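Local coordinates for Ras-interacting protein 1 (Homo sapiens, PDB 5KHQ) that binds GTP-activated Ras-family proteins, probably through its Ras-associating domain, and regulates GTPase signalling in endothelial cells during blood vessel formation, at residues S41-L46 with E104-V109; W92-L97 with E124-E129. All coordinates share one frame; numbering follows the deposited sequence.

How the contacts relate
Both contacts belong to the Ras-associating domain, where a mixed five-stranded sheet carries helices, and they illustrate how such a small fold joins different kinds of element. Contact 1 brings the starts of helices 43-52 and 106-112 together; contact 2 joins the outermost strand 94-99 of this chain's sheet to a strand further in. Their centres lie about 17 Å apart, on opposite sides of the chain's centre, and their nearest atoms are about 6 Å apart without touching. Strand 73-80 relates them: P106 of contact 1 packs on L75, L97 of contact 2 on A78, consistent with opposite faces. Both reach the dimer interface, since L108 meets H96 of the second subunit and H96 meets L112 of that subunit.

Contact 1 of 2, residues S41-L46 with E104-V109; sequences STAREL and ERPLLV
P106 presses its ring against A43 and L46, filling the junction between the first turns of two helices; P106 and L46 also pack on L19 of strand 17-23. P106 CG lies 3.8 Å from A43 CB, and L46 CD1 approaches that same P106 CG at 3.8 Å, the two side chains sliding past each other in opposite directions. With CG set anti to its carbonyl carbon (chi1 -63°), L46 sends CD1 across to the proline. The direct hydrogen bond between the segments is A43 N to E104 O, 2.7 Å: the E104 carbonyl points almost straight at the nitrogen, although the bond is bent at the hydrogen (131°). T42 meanwhile closes a capping box. Its OG1, held between backbone N and carbonyl carbon (chi1 68°), accepts from E45 N at 3.3 Å, while T42 N donates to E45 OE1 from above the carboxylate plane. A water bridges the segments, accepting from L107 N and donating to S41 O. Without the ring atom CG, as with an alanine here, A43 CB and L46 CD1 would probably lose their shared neighbour. Helix starts expose N-H groups that lack acceptors within the helix; here A43 and L107 are provided for by a carbonyl and a water, and a hydrocarbon seam lies alongside.

Contact 2 of 2, residues W92-L97 with E124-E129; sequences WRAEHL and ELRGRE
In the ubiquitin-like sheet of the Ras-associating domain, strand 94-99, outermost in this chain's sheet, and strand 120-127 are separated by strand 73-80, and side chains of W92, A94 and L97 meet E124 and R126 across it. No hydrogen bond joins the two segments; the meeting is one of edges and methyl groups. E124, extended beyond CG, sends OE2 to the rim of the W92 indole, nearest CZ3 and in the plane of the ring, with the carboxylate turned 86° against it. This in-plane position probably suits a negative oxygen, because the C-H rim of an aromatic ring carries partial positive charge; OE2 also has a long, weak ion pair with R122. L97 holds CG between its backbone N and carbonyl carbon (chi1 67°) and passes CD2 obliquely by the R126 chain, 3.9 Å from R126 CD. E124 and R126 are modelled as an ion pair, but too close for its details to be trusted; A94 CB lies near the guanidinium edge. Beneath, L97 and E124 both rest on A78 of strand 73-80. R126 continues against A131 and L134 of helix 128-134, which follows directly on its strand, and W92 also touches A120 and R122 further back along strand 120-127.

Contact 1 of 2, residues S41-L46 with E104-V109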
loop_
_atom_site.group_PDB
_atom_site.type_symbol
_atom_site.label_atom_id
_atom_site.label_comp_id
_atom_site.label_asym_id
_atom_site.label_seq_id
_atom_site.Cartn_x
_atom_site.Cartn_y
_atom_site.Cartn_z
ATOM N N SER B 41 -5.844 14.748 1.664
ATOM C CA SER B 41 -5.190 14.559 2.963
ATOM C C SER B 41 -4.073 13.529 2.844
ATOM O O SER B 41 -4.312 12.393 2.411
ATOM C CB SER B 41 -6.186 14.107 4.030
ATOM O OG SER B 41 -7.102 15.131 4.357
ATOM N N THR B 42 -2.860 13.940 3.210
ATOM C CA THR B 42 -1.725 13.030 3.232
ATOM C C THR B 42 -1.754 12.202 4.511
ATOM O O THR B 42 -2.368 12.606 5.503
ATOM C CB THR B 42 -0.366 13.750 3.088
ATOM O OG1 THR B 42 -0.102 14.534 4.254
ATOM C CG2 THR B 42 -0.329 14.639 1.841
ATOM N N ALA B 43 -1.097 11.042 4.480
ATOM C CA ALA B 43 -1.009 10.173 5.645
ATOM C C ALA B 43 -0.302 10.862 6.808
ATOM O O ALA B 43 -0.753 10.745 7.946
ATOM C CB ALA B 43 -0.329 8.864 5.291
ATOM N N ARG B 44 0.771 11.599 6.508
ATOM C CA ARG B 44 1.560 12.321 7.511
ATOM C C ARG B 44 0.750 13.409 8.238
ATOM O O ARG B 44 0.932 13.614 9.448
ATOM C CB ARG B 44 2.820 12.913 6.872
ATOM C CG ARG B 44 3.875 13.375 7.858
ATOM C CD ARG B 44 5.092 13.974 7.165
ATOM N NE ARG B 44 5.508 15.215 7.821
ATOM C CZ ARG B 44 6.315 15.304 8.880
ATOM N NH1 ARG B 44 6.845 14.220 9.437
ATOM N NH2 ARG B 44 6.594 16.499 9.380
ATOM N N GLU B 45 -0.130 14.089 7.490
ATOM C CA GLU B 45 -1.088 15.073 8.030
ATOM C C GLU B 45 -2.064 14.429 9.018
ATOM O O GLU B 45 -2.351 15.007 10.072
ATOM C CB GLU B 45 -1.895 15.731 6.905
ATOM C CG GLU B 45 -1.200 16.849 6.138
ATOM C CD GLU B 45 -1.888 17.185 4.817
ATOM O OE1 GLU B 45 -2.895 16.530 4.456
ATOM O OE2 GLU B 45 -1.416 18.113 4.123
ATOM N N LEU B 46 -2.569 13.243 8.665
ATOM C CA LEU B 46 -3.460 12.477 9.542
ATOM C C LEU B 46 -2.754 11.868 10.747
ATOM O O LEU B 46 -3.376 11.664 11.784
ATOM C CB LEU B 46 -4.197 11.388 8.773
ATOM C CG LEU B 46 -5.167 11.797 7.663
ATOM C CD1 LEU B 46 -6.070 10.608 7.374
ATOM C CD2 LEU B 46 -5.994 13.040 7.995
ATOM N N GLU B 104 1.045 9.448 0.894
ATOM C CA GLU B 104 -0.121 8.642 0.487
ATOM C C GLU B 104 -1.408 9.288 0.985
ATOM O O GLU B 104 -1.392 10.020 1.977
ATOM C CB GLU B 104 -0.050 7.216 1.032
ATOM C CG GLU B 104 0.796 6.265 0.214
ATOM C CD GLU B 104 0.489 4.802 0.498
ATOM O OE1 GLU B 104 -0.616 4.325 0.136
ATOM O OE2 GLU B 104 1.367 4.125 1.071
ATOM N N ARG B 105 -2.519 9.013 0.305
ATOM C CA ARG B 105 -3.807 9.604 0.671
ATOM C C ARG B 105 -4.748 8.536 1.235
ATOM O O ARG B 105 -5.345 7.750 0.473
ATOM C CB ARG B 105 -4.398 10.415 -0.488
ATOM C CG ARG B 105 -3.582 11.675 -0.778
ATOM C CD ARG B 105 -3.819 12.235 -2.171
ATOM N NE ARG B 105 -3.312 11.358 -3.227
ATOM C CZ ARG B 105 -3.722 11.368 -4.494
ATOM N NH1 ARG B 105 -4.668 12.206 -4.903
ATOM N NH2 ARG B 105 -3.190 10.519 -5.362
ATOM N N PRO B 106 -4.846 8.482 2.585
ATOM C CA PRO B 106 -5.537 7.418 3.321
ATOM C C PRO B 106 -6.991 7.208 2.958
ATOM O O PRO B 106 -7.454 6.074 3.021
ATOM C CB PRO B 106 -5.418 7.863 4.769
ATOM C CG PRO B 106 -4.130 8.599 4.797
ATOM C CD PRO B 106 -4.098 9.356 3.507
ATOM N N LEU B 107 -7.699 8.272 2.574
ATOM C CA LEU B 107 -9.089 8.146 2.123
ATOM C C LEU B 107 -9.182 7.175 0.939
ATOM O O LEU B 107 -10.035 6.268 0.930
ATOM C CB LEU B 107 -9.665 9.507 1.732
ATOM C CG LEU B 107 -11.155 9.851 1.940
ATOM C CD1 LEU B 107 -11.551 10.943 0.952
ATOM C CD2 LEU B 107 -12.154 8.691 1.864
ATOM N N LEU B 108 -8.282 7.359 -0.033
ATOM C CA LEU B 108 -8.252 6.544 -1.251
ATOM C C LEU B 108 -7.798 5.112 -0.972
ATOM O O LEU B 108 -8.317 4.174 -1.586
ATOM C CB LEU B 108 -7.402 7.200 -2.355
ATOM C CG LEU B 108 -7.522 8.717 -2.623
ATOM C CD1 LEU B 108 -6.497 9.175 -3.654
ATOM C CD2 LEU B 108 -8.922 9.159 -3.035
ATOM N N VAL B 109 -6.851 4.950 -0.039
ATOM C CA VAL B 109 -6.425 3.622 0.432
ATOM C C VAL B 109 -7.617 2.881 1.050
ATOM O O VAL B 109 -7.871 1.713 0.729
ATOM C CB VAL B 109 -5.272 3.705 1.455
ATOM C CG1 VAL B 109 -4.863 2.315 1.927
ATOM C CG2 VAL B 109 -4.075 4.448 0.875
HETATM O O HOH W 1 -6.774 10.884 2.215
#

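Contact 2 of 2, residues W92-L97 with E124-E129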
loop_
_atom_site.group_PDB
_atom_site.type_symbol
_atom_site.label_atom_id
_atom_site.label_comp_id
_atom_site.label_asym_id
_atom_site.label_seq_id
_atom_site.Cartn_x
_atom_site.Cartn_y
_atom_site.Cartn_z
ATOM N N TRP B 92 -8.550 -7.606 19.498
ATOM C CA TRP B 92 -8.357 -7.896 18.081
ATOM C C TRP B 92 -6.883 -7.740 17.694
ATOM O O TRP B 92 -6.278 -6.683 17.921
ATOM C CB TRP B 92 -9.248 -6.981 17.240
ATOM C CG TRP B 92 -9.168 -7.188 15.745
ATOM C CD1 TRP B 92 -9.906 -8.062 14.997
ATOM C CD2 TRP B 92 -8.330 -6.481 14.822
ATOM N NE1 TRP B 92 -9.572 -7.954 13.668
ATOM C CE2 TRP B 92 -8.607 -6.992 13.529
ATOM C CE3 TRP B 92 -7.360 -5.474 14.961
ATOM C CZ2 TRP B 92 -7.955 -6.526 12.378
ATOM C CZ3 TRP B 92 -6.706 -5.017 13.820
ATOM C CH2 TRP B 92 -7.009 -5.544 12.542
ATOM N N ARG B 93 -6.320 -8.799 17.112
ATOM C CA ARG B 93 -4.901 -8.842 16.754
ATOM C C ARG B 93 -4.692 -8.794 15.231
ATOM O O ARG B 93 -5.286 -9.586 14.477
ATOM C CB ARG B 93 -4.230 -10.075 17.370
ATOM N N ALA B 94 -3.851 -7.850 14.798
ATOM C CA ALA B 94 -3.527 -7.661 13.385
ATOM C C ALA B 94 -2.576 -8.749 12.885
ATOM O O ALA B 94 -1.467 -8.888 13.407
ATOM C CB ALA B 94 -2.924 -6.284 13.167
ATOM N N GLU B 95 -3.016 -9.516 11.887
ATOM C CA GLU B 95 -2.191 -10.573 11.283
ATOM C C GLU B 95 -1.146 -10.082 10.273
ATOM O O GLU B 95 -0.084 -10.676 10.137
ATOM C CB GLU B 95 -3.055 -11.702 10.709
ATOM C CG GLU B 95 -3.286 -12.816 11.723
ATOM C CD GLU B 95 -4.522 -13.645 11.445
ATOM O OE1 GLU B 95 -4.450 -14.570 10.606
ATOM O OE2 GLU B 95 -5.560 -13.380 12.089
ATOM N N HIS B 96 -1.461 -9.011 9.561
ATOM C CA HIS B 96 -0.513 -8.354 8.663
ATOM C C HIS B 96 -0.807 -6.852 8.624
ATOM O O HIS B 96 -1.924 -6.430 8.943
ATOM C CB HIS B 96 -0.561 -8.984 7.253
ATOM C CG HIS B 96 0.459 -8.424 6.299
ATOM N ND1 HIS B 96 0.122 -7.912 5.064
ATOM C CD2 HIS B 96 1.803 -8.272 6.413
ATOM C CE1 HIS B 96 1.212 -7.484 4.452
ATOM N NE2 HIS B 96 2.245 -7.686 5.250
ATOM N N LEU B 97 0.193 -6.048 8.265
ATOM C CA LEU B 97 -0.019 -4.627 8.064
ATOM C C LEU B 97 0.891 -3.988 7.013
ATOM O O LEU B 97 1.912 -4.557 6.640
ATOM C CB LEU B 97 0.046 -3.867 9.400
ATOM C CG LEU B 97 1.284 -3.686 10.279
ATOM C CD1 LEU B 97 2.308 -2.706 9.714
ATOM C CD2 LEU B 97 0.786 -3.183 11.625
ATOM N N GLU B 124 -4.334 2.087 11.792
ATOM C CA GLU B 124 -3.707 2.027 13.109
ATOM C C GLU B 124 -2.565 3.004 13.232
ATOM O O GLU B 124 -1.824 3.226 12.274
ATOM C CB GLU B 124 -3.203 0.622 13.419
ATOM C CG GLU B 124 -4.286 -0.340 13.893
ATOM C CD GLU B 124 -3.779 -1.761 14.106
ATOM O OE1 GLU B 124 -2.561 -1.993 13.985
ATOM O OE2 GLU B 124 -4.604 -2.659 14.395
ATOM N N LEU B 125 -2.445 3.584 14.423
ATOM C CA LEU B 125 -1.362 4.494 14.757
ATOM C C LEU B 125 -0.383 3.707 15.612
ATOM O O LEU B 125 -0.750 3.171 16.659
ATOM C CB LEU B 125 -1.908 5.729 15.483
ATOM C CG LEU B 125 -1.145 7.057 15.639
ATOM C CD1 LEU B 125 -0.707 7.274 17.074
ATOM C CD2 LEU B 125 0.033 7.231 14.692
ATOM N N ARG B 126 0.851 3.600 15.124
ATOM C CA ARG B 126 1.856 2.702 15.689
ATOM C C ARG B 126 3.213 3.372 15.705
ATOM O O ARG B 126 3.453 4.324 14.957
ATOM C CB ARG B 126 1.949 1.403 14.874
ATOM C CG ARG B 126 0.843 0.400 15.151
ATOM C CD ARG B 126 1.303 -1.014 14.860
ATOM N NE ARG B 126 0.888 -1.924 15.929
ATOM C CZ ARG B 126 -0.037 -2.876 15.816
ATOM N NH1 ARG B 126 -0.663 -3.091 14.670
ATOM N NH2 ARG B 126 -0.333 -3.637 16.860
ATOM N N GLY B 127 4.098 2.878 16.567
ATOM C CA GLY B 127 5.497 3.284 16.530
ATOM C C GLY B 127 6.056 2.814 15.204
ATOM O O GLY B 127 5.728 1.706 14.751
ATOM N N ARG B 128 6.877 3.654 14.577
ATOM C CA ARG B 128 7.390 3.371 13.242
ATOM C C ARG B 128 8.245 2.096 13.165
ATOM O O ARG B 128 7.972 1.230 12.328
ATOM C CB ARG B 128 8.128 4.576 12.673
ATOM C CG ARG B 128 8.146 4.589 11.166
ATOM C CD ARG B 128 8.501 5.951 10.619
ATOM N NE ARG B 128 8.057 6.040 9.234
ATOM C CZ ARG B 128 6.892 6.549 8.847
ATOM N NH1 ARG B 128 6.566 6.570 7.559
ATOM N NH2 ARG B 128 6.056 7.047 9.740
ATOM N N GLU B 129 9.245 1.974 14.046
ATOM C CA GLU B 129 10.127 0.805 14.059
ATOM C C GLU B 129 9.360 -0.482 14.369
ATOM O O GLU B 129 9.637 -1.516 13.763
ATOM C CB GLU B 129 11.318 0.987 15.006
#